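Local atomic coordinates of UDP-glucose 4-epimerase (Brucella ovis, PDB entry 4WOK), a protein that probably interconverts UDP-glucose and UDP-galactose by inverting the sugar at C4, using a tightly held NAD as its redox cofactor. Residues Gln49-Trp54 against Gly188-Lys193; Ala28-Gly33 against Leu239-Val244. The protein carries 2 engineered substitutions. All coordinates share one frame; numbering follows the deposited sequence. Where two conformers were deposited one is given.

Interaction 1: residues Gln49-Trp54 against Gly188-Lys193; sequences QSAVRW and GELGEK. With ZN (zinc ion), chain C.
The guanidinium of Arg53 meets the backbone carbonyl of Glu189 with its edge, NH1 lying 2.7 Å from Glu189 O. That oxygen sits close to the guanidinium plane, yet the donor stands well above the carbonyl plane, 47° out of it, and so misses the lone pairs. NH2 adds a weak second bond to the same oxygen. Along the NE flank of the group, NE gives a nearly straight bond (167°) to Ser50 O, 2.8 Å away and in plane as well. A side chain extended from CG to NE reaches both carbonyls, and the two together fix the rotation of the flat group. Over one face, toward the rim, lies the Leu190 methyl CD1, 3.8 Å from NH2 of Arg53.

Leu190 is the apolar wedge of the contact. Its first torsion (chi1 -162°), with CG anti to the backbone N, directs the forked end at the other loop: CD1 also reaches Ala51 CB at 4.1 Å, whereas CD2 comes obliquely to the Trp54 ring, 3.8 Å from CH2. Ala51, with one methyl, meets the branched leucine without a longer side chain between, and Arg53 CB lies over one face of the indole, toward its rim. Two residues on from Leu190, Glu192 OE1 binds the zinc ion at 2.2 Å, a site completed by His194, Glu197 and His199.

Arg53 and Glu189 carry opposite charges but form no direct salt bridge; one water spans NH1 and Glu189 OE1, and another spans NH2 and Glu189 O. The attraction between the charges is therefore probably softened by solvent, and the arginine serves chiefly as a multiple donor joining two loops through their backbone carbonyls.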
loop_
_atom_site.group_PDB
_atom_site.type_symbol
_atom_site.label_atom_id
_atom_site.label_comp_id
_atom_site.label_asym_id
_atom_site.label_seq_id
_atom_site.Cartn_x
_atom_site.Cartn_y
_atom_site.Cartn_z
ATOM N N GLN A 49 -6.832 8.588 -14.374
ATOM C CA GLN A 49 -7.548 7.858 -15.411
ATOM C C GLN A 49 -6.592 7.226 -16.416
ATOM O O GLN A 49 -6.838 6.141 -16.900
ATOM C CB GLN A 49 -8.527 8.783 -16.131
ATOM C CG GLN A 49 -9.490 8.065 -17.086
ATOM C CD GLN A 49 -10.600 8.989 -17.534
ATOM O OE1 GLN A 49 -10.659 10.145 -17.111
ATOM N NE2 GLN A 49 -11.484 8.494 -18.387
ATOM N N SER A 50 -5.485 7.895 -16.717
ATOM C CA SER A 50 -4.526 7.374 -17.690
ATOM C C SER A 50 -3.805 6.117 -17.206
ATOM O O SER A 50 -3.137 5.443 -17.991
ATOM C CB SER A 50 -3.479 8.437 -18.030
ATOM O OG SER A 50 -2.799 8.817 -16.851
ATOM N N ALA A 51 -3.934 5.800 -15.919
ATOM C CA ALA A 51 -3.306 4.589 -15.379
ATOM C C ALA A 51 -4.234 3.368 -15.497
ATOM O O ALA A 51 -3.876 2.265 -15.086
ATOM C CB ALA A 51 -2.902 4.799 -13.924
ATOM N N VAL A 52 -5.430 3.575 -16.031
ATOM C CA VAL A 52 -6.377 2.475 -16.168
ATOM C C VAL A 52 -6.237 1.932 -17.592
ATOM O O VAL A 52 -6.964 2.332 -18.503
ATOM C CB VAL A 52 -7.820 2.926 -15.863
ATOM C CG1 VAL A 52 -8.777 1.744 -15.912
ATOM C CG2 VAL A 52 -7.893 3.583 -14.461
ATOM N N ARG A 53 -5.275 1.032 -17.777
ATOM C CA ARG A 53 -4.878 0.622 -19.119
ATOM C C ARG A 53 -5.161 -0.833 -19.418
ATOM O O ARG A 53 -4.865 -1.282 -20.516
ATOM C CB ARG A 53 -3.379 0.870 -19.337
ATOM C CG ARG A 53 -2.923 2.256 -18.878
ATOM C CD ARG A 53 -1.423 2.476 -19.141
ATOM N NE ARG A 53 -0.954 3.688 -18.460
ATOM C CZ ARG A 53 0.317 3.920 -18.148
ATOM N NH1 ARG A 53 1.244 3.017 -18.456
ATOM N NH2 ARG A 53 0.664 5.047 -17.514
ATOM N N TRP A 54 -5.707 -1.574 -18.459
ATOM C CA TRP A 54 -5.773 -3.036 -18.626
ATOM C C TRP A 54 -7.172 -3.625 -18.583
ATOM O O TRP A 54 -7.329 -4.843 -18.549
ATOM C CB TRP A 54 -4.895 -3.712 -17.571
ATOM C CG TRP A 54 -3.455 -3.429 -17.835
ATOM C CD1 TRP A 54 -2.621 -4.123 -18.656
ATOM C CD2 TRP A 54 -2.702 -2.325 -17.332
ATOM N NE1 TRP A 54 -1.382 -3.531 -18.679
ATOM C CE2 TRP A 54 -1.404 -2.425 -17.860
ATOM C CE3 TRP A 54 -2.993 -1.275 -16.458
ATOM C CZ2 TRP A 54 -0.392 -1.508 -17.560
ATOM C CZ3 TRP A 54 -1.985 -0.362 -16.158
ATOM C CH2 TRP A 54 -0.708 -0.488 -16.705
ATOM N N GLY A 188 9.010 0.465 -16.707
ATOM C CA GLY A 188 9.124 1.914 -16.756
ATOM C C GLY A 188 7.934 2.778 -17.153
ATOM O O GLY A 188 8.047 4.005 -17.125
ATOM N N GLU A 189 6.795 2.180 -17.500
ATOM C CA GLU A 189 5.652 2.986 -17.959
ATOM C C GLU A 189 4.574 3.258 -16.909
ATOM O O GLU A 189 3.543 3.851 -17.225
ATOM C CB GLU A 189 4.981 2.328 -19.162
ATOM C CG GLU A 189 5.871 2.185 -20.390
ATOM C CD GLU A 189 5.115 1.590 -21.569
ATOM O OE1 GLU A 189 3.862 1.661 -21.577
ATOM O OE2 GLU A 189 5.771 1.047 -22.485
ATOM N N LEU A 190 4.799 2.834 -15.670
ATOM C CA LEU A 190 3.798 3.030 -14.615
ATOM C C LEU A 190 4.479 3.420 -13.310
ATOM O O LEU A 190 5.351 2.702 -12.819
ATOM C CB LEU A 190 2.973 1.756 -14.430
ATOM C CG LEU A 190 1.628 1.820 -13.720
ATOM C CD1 LEU A 190 0.620 2.685 -14.489
ATOM C CD2 LEU A 190 1.097 0.401 -13.521
ATOM N N GLY A 191 4.087 4.554 -12.741
ATOM C CA GLY A 191 4.792 5.047 -11.577
ATOM C C GLY A 191 3.907 5.616 -10.491
ATOM O O GLY A 191 2.685 5.521 -10.541
ATOM N N GLU A 192 4.550 6.229 -9.502
ATOM C CA GLU A 192 3.847 6.769 -8.355
ATOM C C GLU A 192 3.645 8.268 -8.562
ATOM O O GLU A 192 4.613 9.025 -8.523
ATOM C CB GLU A 192 4.653 6.490 -7.079
ATOM C CG GLU A 192 4.096 7.124 -5.812
ATOM C CD GLU A 192 4.865 6.681 -4.588
ATOM O OE1 GLU A 192 4.388 6.899 -3.464
ATOM O OE2 GLU A 192 5.949 6.085 -4.749
ATOM N N LYS A 193 2.404 8.694 -8.799
ATOM C CA LYS A 193 2.145 10.106 -9.087
ATOM C C LYS A 193 1.187 10.675 -8.055
ATOM O O LYS A 193 -0.039 10.521 -8.156
ATOM C CB LYS A 193 1.589 10.291 -10.506
HETATM ZN ZN ZN C . 3.589 8.867 -2.832
HETATM O O HOH W 1 1.359 0.883 -20.429
HETATM O O HOH W 2 2.779 6.664 -16.560
#

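Interaction 2: residues Ala28-Gly33 against Leu239-Val244; sequences AKLLAG and LARAHV
Leu30 drives its CD2 methyl against the backbone of the facing helix, 3.5 Å from Arg241 CA, and this is the tightest point of the contact. Its CG stands anti to the backbone N (chi1 -168°), which carries the methyl past Ala240 and over the turn that leads to Val244. The same CD2 lies 3.7 Å from Val244 CG2. Ala240 suits this place because a single methyl lets the leucine reach the main chain; its CB is 4.1 Å from Leu30 CB.

Leu31 approaches Val244 at a slant from the next position of its helix, with CD2 3.6 Å from Val244 CG2. One valine methyl is thus shared by two leucines, and a beta-branched residue, whose methyls are held close to the helix, fills the site without a long, flexible arm.

Helix 22-33 follows strand 13-17 in the nucleotide-binding Rossmann fold, and the glycine-rich turn between them fits the GxGxxG pattern of NAD-binding proteins. Helix 22-33 packs beside helix 236-251, the short segments crossing at -57° with their axes 9.1 Å apart. Leu31 also reaches Val14 and Val16 of that strand, so the deep side of the helix pair rests on the parallel sheet. On the same side, His243 is held at both ring nitrogens: ND1 donates to Leu239 O (2.7 Å) of its own helix, and NE2 is hydrogen-bonded to Ser125 OG.

Toward the partly exposed margin the packing thins. Arg241 offers chiefly its backbone and the aliphatic start of its chain, CG lying 4.1 Å from Leu30 CD2. Its chain bends at chi3 (47°), and the guanidinium finds its partners away from the leucine, in a salt bridge with Asp238 and a hydrogen bond to the carbonyl of His313.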
loop_
_atom_site.group_PDB
_atom_site.type_symbol
_atom_site.label_atom_id
_atom_site.label_comp_id
_atom_site.label_asym_id
_atom_site.label_seq_id
_atom_site.Cartn_x
_atom_site.Cartn_y
_atom_site.Cartn_z
ATOM N N ALA A 28 -3.721 -4.064 -11.121
ATOM C CA ALA A 28 -4.515 -4.268 -12.339
ATOM C C ALA A 28 -3.650 -4.803 -13.490
ATOM O O ALA A 28 -4.038 -5.748 -14.189
ATOM C CB ALA A 28 -5.194 -2.966 -12.747
ATOM N N LYS A 29 -2.483 -4.195 -13.700
ATOM C CA LYS A 29 -1.545 -4.681 -14.718
ATOM C C LYS A 29 -1.211 -6.151 -14.490
ATOM O O LYS A 29 -1.214 -6.958 -15.432
ATOM C CB LYS A 29 -0.260 -3.838 -14.708
ATOM C CG LYS A 29 0.838 -4.319 -15.666
ATOM C CD LYS A 29 2.001 -3.317 -15.701
ATOM C CE LYS A 29 2.955 -3.569 -16.860
ATOM N NZ LYS A 29 3.879 -4.700 -16.591
ATOM N N LEU A 30 -0.926 -6.504 -13.242
ATOM C CA LEU A 30 -0.540 -7.873 -12.934
ATOM C C LEU A 30 -1.706 -8.829 -13.135
ATOM O O LEU A 30 -1.533 -9.914 -13.697
ATOM C CB LEU A 30 -0.020 -7.998 -11.504
ATOM C CG LEU A 30 0.658 -9.354 -11.302
ATOM C CD1 LEU A 30 2.093 -9.302 -11.777
ATOM C CD2 LEU A 30 0.582 -9.828 -9.867
ATOM N N LEU A 31 -2.886 -8.428 -12.673
ATOM C CA LEU A 31 -4.070 -9.262 -12.838
ATOM C C LEU A 31 -4.248 -9.627 -14.302
ATOM O O LEU A 31 -4.485 -10.787 -14.634
ATOM C CB LEU A 31 -5.329 -8.542 -12.311
ATOM C CG LEU A 31 -5.525 -8.577 -10.794
ATOM C CD1 LEU A 31 -6.493 -7.458 -10.314
ATOM C CD2 LEU A 31 -6.053 -9.935 -10.347
ATOM N N ALA A 32 -4.125 -8.631 -15.174
ATOM C CA ALA A 32 -4.318 -8.833 -16.606
ATOM C C ALA A 32 -3.259 -9.761 -17.179
ATOM O O ALA A 32 -3.531 -10.522 -18.111
ATOM C CB ALA A 32 -4.309 -7.500 -17.348
ATOM N N GLY A 33 -2.056 -9.704 -16.618
ATOM C CA GLY A 33 -0.993 -10.604 -17.032
ATOM C C GLY A 33 -1.293 -12.045 -16.657
ATOM O O GLY A 33 -0.814 -12.979 -17.307
ATOM N N LEU A 239 3.874 -6.061 -4.071
ATOM C CA LEU A 239 2.545 -5.846 -3.482
ATOM C C LEU A 239 1.464 -6.342 -4.427
ATOM O O LEU A 239 0.522 -7.004 -3.997
ATOM C CB LEU A 239 2.322 -4.364 -3.136
ATOM C CG LEU A 239 3.122 -3.867 -1.933
ATOM C CD1 LEU A 239 3.023 -2.358 -1.821
ATOM C CD2 LEU A 239 2.667 -4.540 -0.648
ATOM N N ALA A 240 1.597 -6.019 -5.710
ATOM C CA ALA A 240 0.663 -6.523 -6.716
ATOM C C ALA A 240 0.600 -8.051 -6.660
ATOM O O ALA A 240 -0.476 -8.637 -6.571
ATOM C CB ALA A 240 1.067 -6.058 -8.108
ATOM N N ARG A 241 1.769 -8.682 -6.678
ATOM C CA ARG A 241 1.842 -10.144 -6.611
ATOM C C ARG A 241 1.069 -10.709 -5.410
ATOM O O ARG A 241 0.280 -11.647 -5.558
ATOM C CB ARG A 241 3.306 -10.601 -6.562
ATOM C CG ARG A 241 4.116 -10.255 -7.818
ATOM C CD ARG A 241 5.577 -10.766 -7.727
ATOM N NE ARG A 241 5.625 -12.152 -7.263
ATOM C CZ ARG A 241 6.150 -12.536 -6.104
ATOM N NH1 ARG A 241 6.712 -11.645 -5.299
ATOM N NH2 ARG A 241 6.130 -13.816 -5.758
ATOM N N ALA A 242 1.284 -10.134 -4.231
ATOM C CA ALA A 242 0.643 -10.643 -3.020
ATOM C C ALA A 242 -0.879 -10.474 -3.043
ATOM O O ALA A 242 -1.617 -11.337 -2.560
ATOM C CB ALA A 242 1.210 -9.960 -1.810
ATOM N N HIS A 243 -1.352 -9.355 -3.577
ATOM C CA HIS A 243 -2.792 -9.118 -3.616
ATOM C C HIS A 243 -3.451 -10.109 -4.558
ATOM O O HIS A 243 -4.573 -10.563 -4.308
ATOM C CB HIS A 243 -3.102 -7.684 -4.038
ATOM C CG HIS A 243 -2.870 -6.671 -2.959
ATOM N ND1 HIS A 243 -1.612 -6.362 -2.485
ATOM C CD2 HIS A 243 -3.736 -5.893 -2.264
ATOM C CE1 HIS A 243 -1.714 -5.434 -1.545
ATOM N NE2 HIS A 243 -2.992 -5.129 -1.392
ATOM N N VAL A 244 -2.758 -10.476 -5.638
ATOM C CA VAL A 244 -3.335 -11.466 -6.545
ATOM C C VAL A 244 -3.224 -12.869 -5.927
ATOM O O VAL A 244 -4.146 -13.688 -6.060
ATOM C CB VAL A 244 -2.679 -11.427 -7.950
ATOM C CG1 VAL A 244 -3.238 -12.523 -8.836
ATOM C CG2 VAL A 244 -2.911 -10.064 -8.596
#

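How the interactions relate
The centres of the two interactions lie about 14 Å apart, and helix 22-33 connects them. Its segment 28-33 forms half of interaction 2, while another part of its surface, at Lys29 and Ala32, receives Trp54 of interaction 1: Trp54 CZ2 packs 3.5 Å from Lys29 CD, and Trp54 CB 3.8 Å from Ala32 CB. In chain order the segments run 28-33, 49-54, 188-193 and 239-244, so interaction 1 is nested within the loop that interaction 2 closes. Interaction 2 joins two helices beside the parallel sheet, whereas interaction 1 joins two loops, one of them contributing to the zinc site. Together they bring distant parts of the chain around the first helix of the NAD-binding fold.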